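Local coordinates for V-type ATPase 116 kDa subunit (Meiothermus ruber, PDB 3RRK), which probably forms part of the membrane-bound, proton-translocating machinery of a rotary V-type ATPase, this piece being its cytoplasmic N-terminal domain, at residues 72-81 and 252-261; 163-171 and 203-211. One frame throughout, in Å; residues are numbered along the deposited sequence.

Interaction 1: 72-81 and 252-261; sequences AEQSLTVVGL and LSRESGEALI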
loop_
_atom_site.group_PDB
_atom_site.type_symbol
_atom_site.label_atom_id
_atom_site.label_comp_id
_atom_site.label_asym_id
_atom_site.label_seq_id
_atom_site.Cartn_x
_atom_site.Cartn_y
_atom_site.Cartn_z
ATOM N N ALA A 72 -9.835 0.005 -8.594
ATOM C CA ALA A 72 -9.089 -0.505 -9.732
ATOM C C ALA A 72 -7.583 -0.306 -9.507
ATOM O O ALA A 72 -6.801 -1.225 -9.740
ATOM C CB ALA A 72 -9.548 0.152 -11.023
ATOM N N GLU A 73 -7.176 0.878 -9.048
ATOM C CA GLU A 73 -5.764 1.093 -8.726
ATOM C C GLU A 73 -5.279 0.041 -7.742
ATOM O O GLU A 73 -4.300 -0.651 -7.984
ATOM C CB GLU A 73 -5.511 2.491 -8.164
ATOM C CG GLU A 73 -5.379 3.552 -9.261
ATOM C CD GLU A 73 -5.237 4.988 -8.732
ATOM O OE1 GLU A 73 -5.368 5.211 -7.499
ATOM O OE2 GLU A 73 -4.998 5.896 -9.565
ATOM N N GLN A 74 -5.982 -0.088 -6.631
ATOM C CA GLN A 74 -5.597 -1.060 -5.629
ATOM C C GLN A 74 -5.460 -2.453 -6.260
ATOM O O GLN A 74 -4.479 -3.143 -6.012
ATOM C CB GLN A 74 -6.569 -1.021 -4.440
ATOM C CG GLN A 74 -6.456 -2.190 -3.460
ATOM C CD GLN A 74 -7.467 -3.306 -3.749
ATOM O OE1 GLN A 74 -7.090 -4.450 -4.003
ATOM N NE2 GLN A 74 -8.757 -2.967 -3.710
ATOM N N SER A 75 -6.415 -2.849 -7.101
ATOM C CA SER A 75 -6.347 -4.154 -7.753
ATOM C C SER A 75 -5.161 -4.306 -8.706
ATOM O O SER A 75 -4.477 -5.329 -8.691
ATOM C CB SER A 75 -7.659 -4.497 -8.463
ATOM O OG SER A 75 -8.753 -4.394 -7.564
ATOM N N LEU A 76 -4.910 -3.286 -9.522
ATOM C CA LEU A 76 -3.829 -3.336 -10.500
ATOM C C LEU A 76 -2.469 -3.445 -9.808
ATOM O O LEU A 76 -1.576 -4.180 -10.257
ATOM C CB LEU A 76 -3.895 -2.121 -11.418
ATOM C CG LEU A 76 -5.047 -2.153 -12.428
ATOM C CD1 LEU A 76 -5.289 -0.757 -12.980
ATOM C CD2 LEU A 76 -4.784 -3.140 -13.555
ATOM N N THR A 77 -2.338 -2.744 -8.686
ATOM C CA THR A 77 -1.144 -2.835 -7.859
ATOM C C THR A 77 -0.843 -4.257 -7.410
ATOM O O THR A 77 0.282 -4.752 -7.567
ATOM C CB THR A 77 -1.255 -1.931 -6.628
ATOM O OG1 THR A 77 -1.252 -0.557 -7.049
ATOM C CG2 THR A 77 -0.081 -2.171 -5.694
ATOM N N VAL A 78 -1.860 -4.920 -6.878
ATOM C CA VAL A 78 -1.725 -6.307 -6.424
ATOM C C VAL A 78 -1.334 -7.222 -7.555
ATOM O O VAL A 78 -0.566 -8.167 -7.389
ATOM C CB VAL A 78 -3.054 -6.816 -5.832
ATOM C CG1 VAL A 78 -3.029 -8.331 -5.604
ATOM C CG2 VAL A 78 -3.353 -6.067 -4.565
ATOM N N VAL A 79 -1.881 -6.923 -8.716
ATOM C CA VAL A 79 -1.748 -7.784 -9.876
ATOM C C VAL A 79 -0.436 -7.493 -10.577
ATOM O O VAL A 79 0.146 -8.366 -11.214
ATOM C CB VAL A 79 -2.990 -7.619 -10.788
ATOM C CG1 VAL A 79 -2.631 -7.601 -12.231
ATOM C CG2 VAL A 79 -3.991 -8.712 -10.480
ATOM N N GLY A 80 0.054 -6.269 -10.413
ATOM C CA GLY A 80 1.353 -5.905 -10.936
ATOM C C GLY A 80 1.225 -5.375 -12.345
ATOM O O GLY A 80 1.972 -5.761 -13.248
ATOM N N LEU A 81 0.254 -4.497 -12.535
ATOM C CA LEU A 81 0.043 -3.856 -13.810
ATOM C C LEU A 81 0.024 -2.370 -13.543
ATOM O O LEU A 81 -0.601 -1.918 -12.587
ATOM C CB LEU A 81 -1.281 -4.296 -14.416
ATOM C CG LEU A 81 -1.348 -5.767 -14.832
ATOM C CD1 LEU A 81 -2.751 -6.204 -15.305
ATOM C CD2 LEU A 81 -0.328 -6.030 -15.891
ATOM N N LEU A 252 -5.950 -14.105 -11.603
ATOM C CA LEU A 252 -6.763 -12.900 -11.545
ATOM C C LEU A 252 -6.298 -11.884 -12.604
ATOM O O LEU A 252 -7.107 -11.170 -13.195
ATOM C CB LEU A 252 -6.734 -12.300 -10.142
ATOM C CG LEU A 252 -7.667 -11.114 -9.898
ATOM C CD1 LEU A 252 -9.089 -11.521 -10.163
ATOM C CD2 LEU A 252 -7.532 -10.564 -8.485
ATOM N N SER A 253 -4.993 -11.840 -12.843
ATOM C CA SER A 253 -4.436 -10.986 -13.874
ATOM C C SER A 253 -4.934 -11.393 -15.274
ATOM O O SER A 253 -5.429 -10.574 -16.051
ATOM C CB SER A 253 -2.918 -11.052 -13.837
ATOM O OG SER A 253 -2.359 -10.005 -14.608
ATOM N N ARG A 254 -4.805 -12.666 -15.595
ATOM C CA ARG A 254 -5.252 -13.140 -16.888
ATOM C C ARG A 254 -6.754 -12.931 -17.081
ATOM O O ARG A 254 -7.203 -12.556 -18.155
ATOM C CB ARG A 254 -4.877 -14.609 -17.075
ATOM C CG ARG A 254 -3.380 -14.865 -17.051
ATOM C CD ARG A 254 -3.034 -16.272 -17.540
ATOM N NE ARG A 254 -3.607 -17.289 -16.664
ATOM C CZ ARG A 254 -2.982 -17.815 -15.615
ATOM N NH1 ARG A 254 -1.751 -17.428 -15.312
ATOM N NH2 ARG A 254 -3.590 -18.730 -14.871
ATOM N N GLU A 255 -7.538 -13.160 -16.038
ATOM C CA GLU A 255 -8.982 -13.075 -16.185
ATOM C C GLU A 255 -9.472 -11.637 -16.233
ATOM O O GLU A 255 -10.465 -11.329 -16.888
ATOM C CB GLU A 255 -9.670 -13.788 -15.028
ATOM C CG GLU A 255 -9.483 -15.292 -14.991
ATOM C CD GLU A 255 -10.031 -15.908 -13.707
ATOM O OE1 GLU A 255 -10.236 -15.152 -12.718
ATOM O OE2 GLU A 255 -10.254 -17.144 -13.700
ATOM N N SER A 256 -8.774 -10.755 -15.532
ATOM C CA SER A 256 -9.339 -9.448 -15.230
ATOM C C SER A 256 -8.399 -8.243 -15.374
ATOM O O SER A 256 -8.833 -7.103 -15.205
ATOM C CB SER A 256 -9.933 -9.467 -13.809
ATOM O OG SER A 256 -11.220 -10.043 -13.806
ATOM N N GLY A 257 -7.123 -8.487 -15.653
ATOM C CA GLY A 257 -6.164 -7.401 -15.794
ATOM C C GLY A 257 -6.604 -6.316 -16.778
ATOM O O GLY A 257 -6.613 -5.125 -16.452
ATOM N N GLU A 258 -6.989 -6.732 -17.979
ATOM C CA GLU A 258 -7.393 -5.790 -19.010
ATOM C C GLU A 258 -8.662 -5.007 -18.647
ATOM O O GLU A 258 -8.750 -3.805 -18.900
ATOM C CB GLU A 258 -7.540 -6.499 -20.369
ATOM C CG GLU A 258 -8.073 -5.616 -21.468
ATOM C CD GLU A 258 -8.463 -6.404 -22.710
ATOM O OE1 GLU A 258 -8.792 -7.608 -22.562
ATOM O OE2 GLU A 258 -8.444 -5.824 -23.827
ATOM N N ALA A 259 -9.644 -5.686 -18.061
ATOM C CA ALA A 259 -10.881 -5.019 -17.662
ATOM C C ALA A 259 -10.606 -3.943 -16.623
ATOM O O ALA A 259 -11.228 -2.871 -16.630
ATOM C CB ALA A 259 -11.886 -6.016 -17.141
ATOM N N LEU A 260 -9.650 -4.215 -15.745
ATOM C CA LEU A 260 -9.391 -3.297 -14.645
ATOM C C LEU A 260 -8.914 -2.004 -15.238
ATOM O O LEU A 260 -9.416 -0.937 -14.915
ATOM C CB LEU A 260 -8.357 -3.871 -13.674
ATOM C CG LEU A 260 -8.877 -4.898 -12.645
ATOM C CD1 LEU A 260 -7.741 -5.692 -12.017
ATOM C CD2 LEU A 260 -9.679 -4.241 -11.560
ATOM N N ILE A 261 -7.957 -2.131 -16.147
ATOM C CA ILE A 261 -7.377 -1.011 -16.868
ATOM C C ILE A 261 -8.444 -0.186 -17.578
ATOM O O ILE A 261 -8.466 1.036 -17.467
ATOM C CB ILE A 261 -6.311 -1.513 -17.865
ATOM C CG1 ILE A 261 -4.968 -1.669 -17.156
ATOM C CG2 ILE A 261 -6.139 -0.552 -19.026
ATOM C CD1 ILE A 261 -3.911 -2.307 -18.020
#
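Helix 72-79 and helix 252-261 run roughly antiparallel, at 139° between their directions, and their axes come within 9.8 Å, with Ala72 beside Leu260 and Val79 beside Ser253. The contact is mostly apolar, and no hydrogen bond crosses it. Leu260 packs against Ser75 and Leu76, and more loosely against Ala72. Leu260 CG is anti to its carbonyl carbon (chi1 -81°), which lays both methyls against Ser75 CB, with Leu260 CD2 3.7 Å from it. Leu76 slides past Leu260 in the opposite direction, and Leu76 CD2 lies 3.6 Å from Leu260 CB. The same methyl meets Ile261 CG1, where the two side chains cross at about a right angle. Ser75 OG turns back to Gln71 O. At the other end, Val79 CG1 lies 3.4 Å from Ser253 OG, in van der Waals contact. Val79 CG2 rests by the Ser253 backbone, with Leu252 CG a little farther off. Cutting Val79 back to an alanine is likely to strip Ser253 and Leu252 of these methyl contacts and open a gap. A Schellman motif with Gly80 at C-prime closes helix 56-79. Leu81 CD1 then sits 3.6 Å from Gly257 CA, where no side chain blocks it. Helix 94-138 packs alongside: Ala105 touches Ser75, and Leu101 touches Leu260.

Interaction 2: 163-171 and 203-211; sequences AVRKALQEA and SSLSRLGLA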
loop_
_atom_site.group_PDB
_atom_site.type_symbol
_atom_site.label_atom_id
_atom_site.label_comp_id
_atom_site.label_asym_id
_atom_site.label_seq_id
_atom_site.Cartn_x
_atom_site.Cartn_y
_atom_site.Cartn_z
ATOM N N ALA A 163 34.032 -10.796 28.305
ATOM C CA ALA A 163 33.746 -9.600 29.086
ATOM C C ALA A 163 32.403 -9.747 29.801
ATOM O O ALA A 163 32.243 -9.308 30.946
ATOM C CB ALA A 163 33.757 -8.354 28.186
ATOM N N VAL A 164 31.453 -10.371 29.106
ATOM C CA VAL A 164 30.123 -10.657 29.636
ATOM C C VAL A 164 30.193 -11.696 30.754
ATOM O O VAL A 164 29.623 -11.516 31.838
ATOM C CB VAL A 164 29.212 -11.232 28.537
ATOM C CG1 VAL A 164 27.919 -11.756 29.133
ATOM C CG2 VAL A 164 28.934 -10.197 27.485
ATOM N N ARG A 165 30.875 -12.795 30.462
ATOM C CA ARG A 165 31.103 -13.829 31.451
ATOM C C ARG A 165 31.728 -13.199 32.690
ATOM O O ARG A 165 31.368 -13.542 33.817
ATOM C CB ARG A 165 31.993 -14.930 30.875
ATOM C CG ARG A 165 32.375 -16.006 31.873
ATOM C CD ARG A 165 33.026 -17.213 31.197
ATOM N NE ARG A 165 32.041 -18.218 30.796
ATOM C CZ ARG A 165 31.831 -18.623 29.546
ATOM N NH1 ARG A 165 32.539 -18.117 28.541
ATOM N NH2 ARG A 165 30.912 -19.544 29.301
ATOM N N LYS A 166 32.640 -12.255 32.473
ATOM C CA LYS A 166 33.287 -11.560 33.577
ATOM C C LYS A 166 32.293 -10.719 34.358
ATOM O O LYS A 166 32.210 -10.831 35.578
ATOM C CB LYS A 166 34.441 -10.682 33.096
ATOM C CG LYS A 166 34.978 -9.756 34.182
ATOM C CD LYS A 166 36.270 -9.065 33.773
ATOM C CE LYS A 166 36.707 -8.035 34.815
ATOM N NZ LYS A 166 35.770 -6.871 34.888
ATOM N N ALA A 167 31.549 -9.868 33.660
ATOM C CA ALA A 167 30.488 -9.095 34.299
ATOM C C ALA A 167 29.524 -9.997 35.080
ATOM O O ALA A 167 29.277 -9.774 36.263
ATOM C CB ALA A 167 29.728 -8.284 33.265
ATOM N N LEU A 168 28.975 -11.008 34.414
ATOM C CA LEU A 168 28.020 -11.905 35.054
ATOM C C LEU A 168 28.572 -12.483 36.342
ATOM O O LEU A 168 27.903 -12.457 37.370
ATOM C CB LEU A 168 27.622 -13.045 34.119
ATOM C CG LEU A 168 26.641 -12.693 33.003
ATOM C CD1 LEU A 168 26.465 -13.883 32.088
ATOM C CD2 LEU A 168 25.304 -12.264 33.571
ATOM N N GLN A 169 29.788 -13.013 36.290
ATOM C CA GLN A 169 30.394 -13.585 37.483
ATOM C C GLN A 169 30.599 -12.524 38.550
ATOM O O GLN A 169 30.498 -12.794 39.736
ATOM C CB GLN A 169 31.730 -14.246 37.162
ATOM C CG GLN A 169 32.419 -14.812 38.400
ATOM C CD GLN A 169 33.892 -15.101 38.175
ATOM O OE1 GLN A 169 34.438 -14.794 37.110
ATOM N NE2 GLN A 169 34.548 -15.690 39.178
ATOM N N GLU A 170 30.905 -11.313 38.121
ATOM C CA GLU A 170 31.098 -10.208 39.045
ATOM C C GLU A 170 29.802 -9.992 39.818
ATOM O O GLU A 170 29.805 -9.578 40.973
ATOM C CB GLU A 170 31.482 -8.941 38.265
ATOM C CG GLU A 170 32.366 -7.949 39.019
ATOM C CD GLU A 170 32.866 -6.805 38.135
ATOM O OE1 GLU A 170 32.920 -6.969 36.894
ATOM O OE2 GLU A 170 33.203 -5.733 38.685
ATOM N N ALA A 171 28.689 -10.305 39.169
ATOM C CA ALA A 171 27.379 -9.925 39.667
ATOM C C ALA A 171 26.631 -11.089 40.302
ATOM O O ALA A 171 25.789 -10.887 41.176
ATOM C CB ALA A 171 26.553 -9.322 38.534
ATOM N N SER A 203 20.893 -6.241 33.481
ATOM C CA SER A 203 21.734 -5.105 33.814
ATOM C C SER A 203 23.190 -5.302 33.377
ATOM O O SER A 203 23.846 -4.371 32.903
ATOM C CB SER A 203 21.670 -4.816 35.312
ATOM O OG SER A 203 22.802 -4.060 35.721
ATOM N N SER A 204 23.700 -6.509 33.536
ATOM C CA SER A 204 25.061 -6.770 33.106
ATOM C C SER A 204 25.207 -6.587 31.612
ATOM O O SER A 204 26.178 -5.994 31.161
ATOM C CB SER A 204 25.496 -8.169 33.506
ATOM O OG SER A 204 25.397 -8.303 34.910
ATOM N N LEU A 205 24.247 -7.092 30.838
ATOM C CA LEU A 205 24.296 -6.909 29.390
ATOM C C LEU A 205 24.179 -5.437 29.075
ATOM O O LEU A 205 24.892 -4.901 28.222
ATOM C CB LEU A 205 23.172 -7.658 28.688
ATOM C CG LEU A 205 22.954 -9.147 28.959
ATOM C CD1 LEU A 205 21.996 -9.729 27.924
ATOM C CD2 LEU A 205 24.260 -9.902 28.959
ATOM N N SER A 206 23.265 -4.780 29.772
ATOM C CA SER A 206 23.024 -3.366 29.546
ATOM C C SER A 206 24.295 -2.529 29.714
ATOM O O SER A 206 24.526 -1.586 28.971
ATOM C CB SER A 206 21.924 -2.857 30.473
ATOM O OG SER A 206 21.626 -1.501 30.196
ATOM N N ARG A 207 25.125 -2.873 30.690
ATOM C CA ARG A 207 26.336 -2.100 30.938
ATOM C C ARG A 207 27.442 -2.449 29.938
ATOM O O ARG A 207 28.496 -1.836 29.942
ATOM C CB ARG A 207 26.802 -2.247 32.398
ATOM C CG ARG A 207 25.692 -1.948 33.402
ATOM C CD ARG A 207 26.184 -1.382 34.733
ATOM N NE ARG A 207 25.137 -1.436 35.762
ATOM C CZ ARG A 207 24.060 -0.644 35.812
ATOM N NH1 ARG A 207 23.854 0.289 34.883
ATOM N NH2 ARG A 207 23.176 -0.791 36.797
ATOM N N LEU A 208 27.185 -3.416 29.064
ATOM C CA LEU A 208 28.130 -3.742 27.990
ATOM C C LEU A 208 27.583 -3.374 26.605
ATOM O O LEU A 208 28.190 -3.682 25.576
ATOM C CB LEU A 208 28.521 -5.219 28.044
ATOM C CG LEU A 208 29.253 -5.516 29.350
ATOM C CD1 LEU A 208 29.748 -6.948 29.421
ATOM C CD2 LEU A 208 30.405 -4.526 29.508
ATOM N N GLY A 209 26.435 -2.703 26.592
ATOM C CA GLY A 209 25.799 -2.300 25.354
ATOM C C GLY A 209 25.161 -3.440 24.584
ATOM O O GLY A 209 24.996 -3.368 23.371
ATOM N N LEU A 210 24.808 -4.504 25.290
ATOM C CA LEU A 210 24.158 -5.647 24.671
ATOM C C LEU A 210 22.700 -5.701 25.114
ATOM O O LEU A 210 22.323 -5.121 26.131
ATOM C CB LEU A 210 24.867 -6.930 25.092
ATOM C CG LEU A 210 26.367 -7.006 24.823
ATOM C CD1 LEU A 210 26.982 -8.180 25.576
ATOM C CD2 LEU A 210 26.591 -7.144 23.337
ATOM N N ALA A 211 21.871 -6.403 24.358
ATOM C CA ALA A 211 20.458 -6.477 24.694
ATOM C C ALA A 211 19.892 -7.829 24.316
ATOM O O ALA A 211 20.458 -8.530 23.475
ATOM C CB ALA A 211 19.682 -5.363 23.993
#
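Val164 meets Leu205, Leu208 and Leu210 in the apolar part of this contact. Its two methyls divide the work. Val164 CG1 is anti to the backbone N (chi1 170°) and reaches Leu205 CD2 at 4.1 Å. Val164 CG2 is anti to the carbonyl carbon and faces Leu210 CD1 at 3.4 Å and Leu208 CD1 at 3.9 Å. The Val164 side chain crosses all three leucines obliquely. Leu208 CD1 also lies against the helix backbone, 3.7 Å from Val164 CA, and reaches the methyl of Ala167.

A second group of contacts surrounds Ser204. Ser204 CB packs 4.2 Å from Ala167 CB and also meets Leu168 CD2. Ser204 OG comes 3.9 Å from Ala171 CB, but this is only van der Waals contact, because the hydroxyl bonds back to Ala200 O. Small residues on both sides let the backbones come close here, with Ala167 CA and Ser204 CA 6.0 Å apart.

No hydrogen bond joins the two segments. Leu210 N to Leu205 O and Gly209 N to Ser206 O, with Gly209 at positive phi, make a Schellman motif that ends helix 198-206. Leu208 N is a further donor to Leu205 O. The turn brings Leu210 round toward helix 158-172. Val164 touches Phe153 and Leu178, and Leu205 touches Ile151 and Phe153. Two helices thus pack on a three-stranded antiparallel sheet, an alpha/beta layer in the V-type ATPase subunit I N-terminal domain.

How the interactions relate
The two contacts share no helix and do not touch; their centres are 55 Å apart. Interaction 1 is the more buried and lies in the long helical middle of the chain. It joins helices far apart in sequence, and a third helix covers it. Interaction 2 is partly buried and lies in a compact alpha/beta lobe, where a sheet backs it. Its segments are much closer in sequence, and both fall between those of interaction 1 along the chain. Both are mostly apolar, each with a packed serine hydroxyl. Interaction 1 is helix-on-helix packing of branched aliphatic side chains. Interaction 2 combines leucines with close-set alanine and serine above the sheet. Both use a Schellman turn.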